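Local coordinates for protein 4-hydroxybutyrate coenzyme A transferase (Shewanella oneidensis, PDB 2OAS) that binds coenzyme A and probably transfers it between acyl-CoA thioesters and carboxylates such as 4-hydroxybutyrate or acetate, at residues A[201-206]-A[223-228]; A[217-222]-A[237-242]. All blocks are in the same frame, centred on the assembly; numbering follows the deposited sequence.

Contact 1 (A[201-206]-A[223-228])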
loop_
_atom_site.group_PDB
_atom_site.type_symbol
_atom_site.label_atom_id
_atom_site.label_comp_id
_atom_site.label_asym_id
_atom_site.label_seq_id
_atom_site.Cartn_x
_atom_site.Cartn_y
_atom_site.Cartn_z
ATOM N N VAL A 201 2.131 -15.343 17.932
ATOM C CA VAL A 201 3.582 -15.371 17.769
ATOM C C VAL A 201 4.195 -16.760 17.899
ATOM O O VAL A 201 4.071 -17.409 18.936
ATOM C CB VAL A 201 4.277 -14.438 18.789
ATOM C CG1 VAL A 201 5.786 -14.458 18.585
ATOM C CG2 VAL A 201 3.733 -13.037 18.650
ATOM N N ARG A 202 4.866 -17.199 16.841
ATOM C CA ARG A 202 5.522 -18.506 16.828
ATOM C C ARG A 202 7.008 -18.339 17.078
ATOM O O ARG A 202 7.564 -17.259 16.879
ATOM C CB ARG A 202 5.324 -19.200 15.479
ATOM C CG ARG A 202 3.887 -19.520 15.126
ATOM C CD ARG A 202 3.846 -20.513 13.981
ATOM N NE ARG A 202 4.305 -19.951 12.715
ATOM C CZ ARG A 202 3.552 -19.211 11.905
ATOM N NH1 ARG A 202 2.297 -18.935 12.238
ATOM N NH2 ARG A 202 4.040 -18.767 10.749
ATOM N N ASP A 203 7.652 -19.411 17.524
ATOM C CA ASP A 203 9.089 -19.355 17.775
ATOM C C ASP A 203 9.799 -19.032 16.473
ATOM O O ASP A 203 9.305 -19.354 15.390
ATOM C CB ASP A 203 9.602 -20.682 18.336
ATOM C CG ASP A 203 9.242 -20.875 19.801
ATOM O OD1 ASP A 203 9.324 -19.896 20.567
ATOM O OD2 ASP A 203 8.888 -22.008 20.194
ATOM N N GLY A 204 10.947 -18.372 16.592
ATOM C CA GLY A 204 11.730 -18.013 15.422
ATOM C C GLY A 204 11.164 -16.869 14.603
ATOM O O GLY A 204 11.689 -16.561 13.526
ATOM N N ASP A 205 10.092 -16.251 15.103
ATOM C CA ASP A 205 9.456 -15.132 14.423
ATOM C C ASP A 205 10.329 -13.895 14.438
ATOM O O ASP A 205 11.035 -13.638 15.410
ATOM C CB ASP A 205 8.123 -14.800 15.072
ATOM C CG ASP A 205 6.995 -15.667 14.564
ATOM O OD1 ASP A 205 7.247 -16.661 13.844
ATOM O OD2 ASP A 205 5.837 -15.354 14.898
ATOM N N CYS A 206 10.269 -13.134 13.349
ATOM C CA CYS A 206 11.050 -11.902 13.218
ATOM C C CYS A 206 10.162 -10.699 13.559
ATOM O O CYS A 206 9.455 -10.170 12.696
ATOM C CB CYS A 206 11.572 -11.776 11.804
ATOM S SG CYS A 206 12.664 -10.403 11.617
ATOM N N THR A 223 8.194 -14.192 26.919
ATOM C CA THR A 223 9.315 -14.685 27.715
ATOM C C THR A 223 9.446 -16.202 27.655
ATOM O O THR A 223 10.358 -16.778 28.248
ATOM C CB THR A 223 9.195 -14.253 29.200
ATOM O OG1 THR A 223 8.015 -14.817 29.781
ATOM C CG2 THR A 223 9.134 -12.735 29.312
ATOM N N GLY A 224 8.525 -16.840 26.936
ATOM C CA GLY A 224 8.554 -18.281 26.800
ATOM C C GLY A 224 8.997 -18.736 25.421
ATOM O O GLY A 224 9.321 -19.908 25.225
ATOM N N HIS A 225 9.013 -17.817 24.457
ATOM C CA HIS A 225 9.424 -18.162 23.105
ATOM C C HIS A 225 10.943 -18.246 23.004
ATOM O O HIS A 225 11.641 -18.089 23.998
ATOM C CB HIS A 225 8.893 -17.131 22.110
ATOM C CG HIS A 225 7.400 -17.116 21.988
ATOM N ND1 HIS A 225 6.569 -16.779 23.036
ATOM C CD2 HIS A 225 6.589 -17.398 20.941
ATOM C CE1 HIS A 225 5.311 -16.853 22.638
ATOM N NE2 HIS A 225 5.296 -17.228 21.370
ATOM N N LYS A 226 11.447 -18.496 21.801
ATOM C CA LYS A 226 12.884 -18.593 21.575
ATOM C C LYS A 226 13.268 -18.396 20.120
ATOM O O LYS A 226 12.464 -18.610 19.216
ATOM C CB LYS A 226 13.421 -19.936 22.076
ATOM C CG LYS A 226 12.473 -21.107 21.887
ATOM C CD LYS A 226 13.075 -22.424 22.393
ATOM C CE LYS A 226 13.694 -22.294 23.792
ATOM N NZ LYS A 226 12.723 -21.842 24.827
ATOM N N ASP A 227 14.509 -17.974 19.916
ATOM C CA ASP A 227 15.066 -17.721 18.591
ATOM C C ASP A 227 14.309 -16.640 17.847
ATOM O O ASP A 227 14.217 -16.663 16.620
ATOM C CB ASP A 227 15.084 -18.991 17.742
ATOM C CG ASP A 227 15.844 -20.117 18.401
ATOM O OD1 ASP A 227 16.820 -19.831 19.128
ATOM O OD2 ASP A 227 15.469 -21.287 18.180
ATOM N N LEU A 228 13.759 -15.695 18.599
ATOM C CA LEU A 228 13.027 -14.598 18.002
ATOM C C LEU A 228 13.995 -13.592 17.401
ATOM O O LEU A 228 15.079 -13.367 17.933
ATOM C CB LEU A 228 12.159 -13.918 19.050
ATOM C CG LEU A 228 10.679 -14.309 19.114
ATOM C CD1 LEU A 228 10.494 -15.795 18.881
ATOM C CD2 LEU A 228 10.129 -13.887 20.474
#
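The backbones of D203 and G204 run beside those of K226 to L228, and G204 N donates to K226 O at 3.0 Å. G204 sits in a type II beta turn from R202 to D205, with a positive phi of 74°. Its CA also gives a nearly straight CA-H...O contact to D227 O at 3.1 Å. D203 OD1 accepts K226 N at 2.8 Å; that nitrogen stands above the carboxylate plane, 43° out of it. The H225 side chain sets out toward the other loop. With CG beside the backbone N (chi1 -66°), the ring swings over to V201, and NE2 donates to V201 O at 2.7 Å. That oxygen lies close to the ring plane, but the donor stands above the carbonyl plane. V201 CG1 packs near H225 CD2 at 3.9 Å. The L228 methyl CD1 lies 3.5 Å from G204 N. D205 OD2 accepts R202 N within its own loop, and OD1 forms a salt bridge with R346. Helix 213-220 connects parallel neighbours 206-208 and 229-230 as a beta-alpha-beta crossover, and the contact ties the loops entering both strands. Three hydrogen bonds hold these loops together; the NE2 bond implies a proton there and helps to fix the ring's rotation.

Contact 2 (A[217-222]-A[237-242])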
loop_
_atom_site.group_PDB
_atom_site.type_symbol
_atom_site.label_atom_id
_atom_site.label_comp_id
_atom_site.label_asym_id
_atom_site.label_seq_id
_atom_site.Cartn_x
_atom_site.Cartn_y
_atom_site.Cartn_z
ATOM N N ALA A 217 3.004 -5.298 26.951
ATOM C CA ALA A 217 2.208 -6.421 27.419
ATOM C C ALA A 217 2.478 -7.620 26.527
ATOM O O ALA A 217 2.546 -8.752 27.002
ATOM C CB ALA A 217 0.727 -6.062 27.392
ATOM N N VAL A 218 2.634 -7.371 25.230
ATOM C CA VAL A 218 2.907 -8.441 24.282
ATOM C C VAL A 218 4.271 -9.052 24.553
ATOM O O VAL A 218 4.426 -10.275 24.587
ATOM C CB VAL A 218 2.890 -7.924 22.833
ATOM C CG1 VAL A 218 3.239 -9.060 21.879
ATOM C CG2 VAL A 218 1.517 -7.342 22.498
ATOM N N LEU A 219 5.263 -8.189 24.738
ATOM C CA LEU A 219 6.626 -8.629 25.002
ATOM C C LEU A 219 6.715 -9.409 26.298
ATOM O O LEU A 219 7.481 -10.363 26.406
ATOM C CB LEU A 219 7.558 -7.425 25.043
ATOM C CG LEU A 219 7.718 -6.773 23.669
ATOM C CD1 LEU A 219 8.356 -5.415 23.816
ATOM C CD2 LEU A 219 8.559 -7.672 22.779
ATOM N N SER A 220 5.926 -9.015 27.283
ATOM C CA SER A 220 5.939 -9.717 28.552
ATOM C C SER A 220 5.381 -11.133 28.422
ATOM O O SER A 220 5.644 -11.981 29.269
ATOM C CB SER A 220 5.149 -8.927 29.593
ATOM O OG SER A 220 3.855 -8.600 29.123
ATOM N N CYS A 221 4.624 -11.396 27.359
ATOM C CA CYS A 221 4.058 -12.725 27.147
ATOM C C CYS A 221 4.898 -13.568 26.198
ATOM O O CYS A 221 4.496 -14.672 25.830
ATOM C CB CYS A 221 2.636 -12.624 26.604
ATOM S SG CYS A 221 1.495 -11.604 27.617
ATOM N N LEU A 222 6.060 -13.054 25.802
ATOM C CA LEU A 222 6.937 -13.780 24.891
ATOM C C LEU A 222 8.146 -14.356 25.600
ATOM O O LEU A 222 9.023 -14.946 24.963
ATOM C CB LEU A 222 7.418 -12.856 23.770
ATOM C CG LEU A 222 6.678 -12.834 22.432
ATOM C CD1 LEU A 222 5.194 -12.661 22.659
ATOM C CD2 LEU A 222 7.207 -11.699 21.564
ATOM N N ASP A 237 12.614 -0.570 25.774
ATOM C CA ASP A 237 12.998 -1.429 26.876
ATOM C C ASP A 237 12.366 -2.801 26.805
ATOM O O ASP A 237 12.957 -3.780 27.251
ATOM C CB ASP A 237 12.636 -0.743 28.190
ATOM C CG ASP A 237 13.444 0.526 28.421
ATOM O OD1 ASP A 237 14.519 0.441 29.053
ATOM O OD2 ASP A 237 13.008 1.599 27.953
ATOM N N GLY A 238 11.172 -2.874 26.232
ATOM C CA GLY A 238 10.491 -4.150 26.121
ATOM C C GLY A 238 11.366 -5.195 25.461
ATOM O O GLY A 238 11.480 -6.331 25.929
ATOM N N ILE A 239 12.009 -4.806 24.374
ATOM C CA ILE A 239 12.859 -5.737 23.652
ATOM C C ILE A 239 14.098 -6.094 24.453
ATOM O O ILE A 239 14.462 -7.264 24.574
ATOM C CB ILE A 239 13.278 -5.143 22.319
ATOM C CG1 ILE A 239 12.034 -4.666 21.575
ATOM C CG2 ILE A 239 14.020 -6.179 21.507
ATOM C CD1 ILE A 239 11.029 -5.762 21.321
ATOM N N LEU A 240 14.726 -5.071 25.008
ATOM C CA LEU A 240 15.926 -5.244 25.804
ATOM C C LEU A 240 15.770 -6.378 26.827
ATOM O O LEU A 240 16.690 -7.176 27.018
ATOM C CB LEU A 240 16.260 -3.915 26.498
ATOM C CG LEU A 240 17.443 -3.842 27.460
ATOM C CD1 LEU A 240 18.737 -4.180 26.743
ATOM C CD2 LEU A 240 17.498 -2.453 28.056
ATOM N N GLN A 241 14.609 -6.466 27.464
ATOM C CA GLN A 241 14.354 -7.504 28.463
ATOM C C GLN A 241 14.357 -8.919 27.891
ATOM O O GLN A 241 14.822 -9.848 28.539
ATOM C CB GLN A 241 13.018 -7.248 29.159
ATOM C CG GLN A 241 13.004 -5.992 30.021
ATOM C CD GLN A 241 11.731 -5.873 30.846
ATOM O OE1 GLN A 241 10.654 -5.563 30.318
ATOM N NE2 GLN A 241 11.846 -6.141 32.153
ATOM N N LEU A 242 13.824 -9.081 26.684
ATOM C CA LEU A 242 13.770 -10.388 26.038
ATOM C C LEU A 242 15.147 -10.781 25.524
ATOM O O LEU A 242 15.455 -11.963 25.359
ATOM C CB LEU A 242 12.758 -10.372 24.885
ATOM C CG LEU A 242 11.297 -10.724 25.224
ATOM C CD1 LEU A 242 10.834 -9.961 26.443
ATOM C CD2 LEU A 242 10.404 -10.434 24.028
#
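L219 reaches from helix 213-220 onto helix 237-244 and meets it with both methyls. CD1 lies 3.4 Å from G238 CA, directly against the backbone. A side chain at G238 would point at this methyl and collide with it, so the glycine lets the helices come close. The CA atoms of L219 and G238 are 6.0 Å apart. The other methyl, CD2, touches I239 CD1 at 3.4 Å and L242 CD2 at 3.5 Å. I239 starts out away from the facing helix, but its chain bends back (chi2 -59°) and brings CD1 to L219. L242 also lies against the backbone, with CD1 3.4 Å from L219 O. The packing thins toward L222, where CB meets L242 CD2 at 3.9 Å. S220 faces away from this seam to the exposed side. An alanine in place of L219 would probably open a gap against G238 and deprive I239 and L242 of their shared methyl partner. I248 backs I239 and L242 from a loop, and M209 lies against L219. No hydrogen bond crosses between the segments; their cohesion is apolar and depends on the close fit of leucine against glycine.

How the contacts relate
Contacts 1 and 2 are neighbours, with centres 11 Å apart, and their segments alternate along the chain. Segment 217-222 leads directly into 223-228, so the chain passes from the helix pairing of contact 2 into the loop pairing of contact 1. Apolar side chains join them: L228 CD2 packs on L222 CD2 at 3.8 Å, and V201 CG1 lies 4.3 Å from L222 CG. Contact 1 is held mainly by hydrogen bonds, is only partly buried and lies away from the annotated sites. Contact 2 is buried and nearer the active site: the I239 side chain is about 11 Å from that of E233, the covalent CoA site, and about 13 Å from bound coenzyme A. Neither contact touches the ligand.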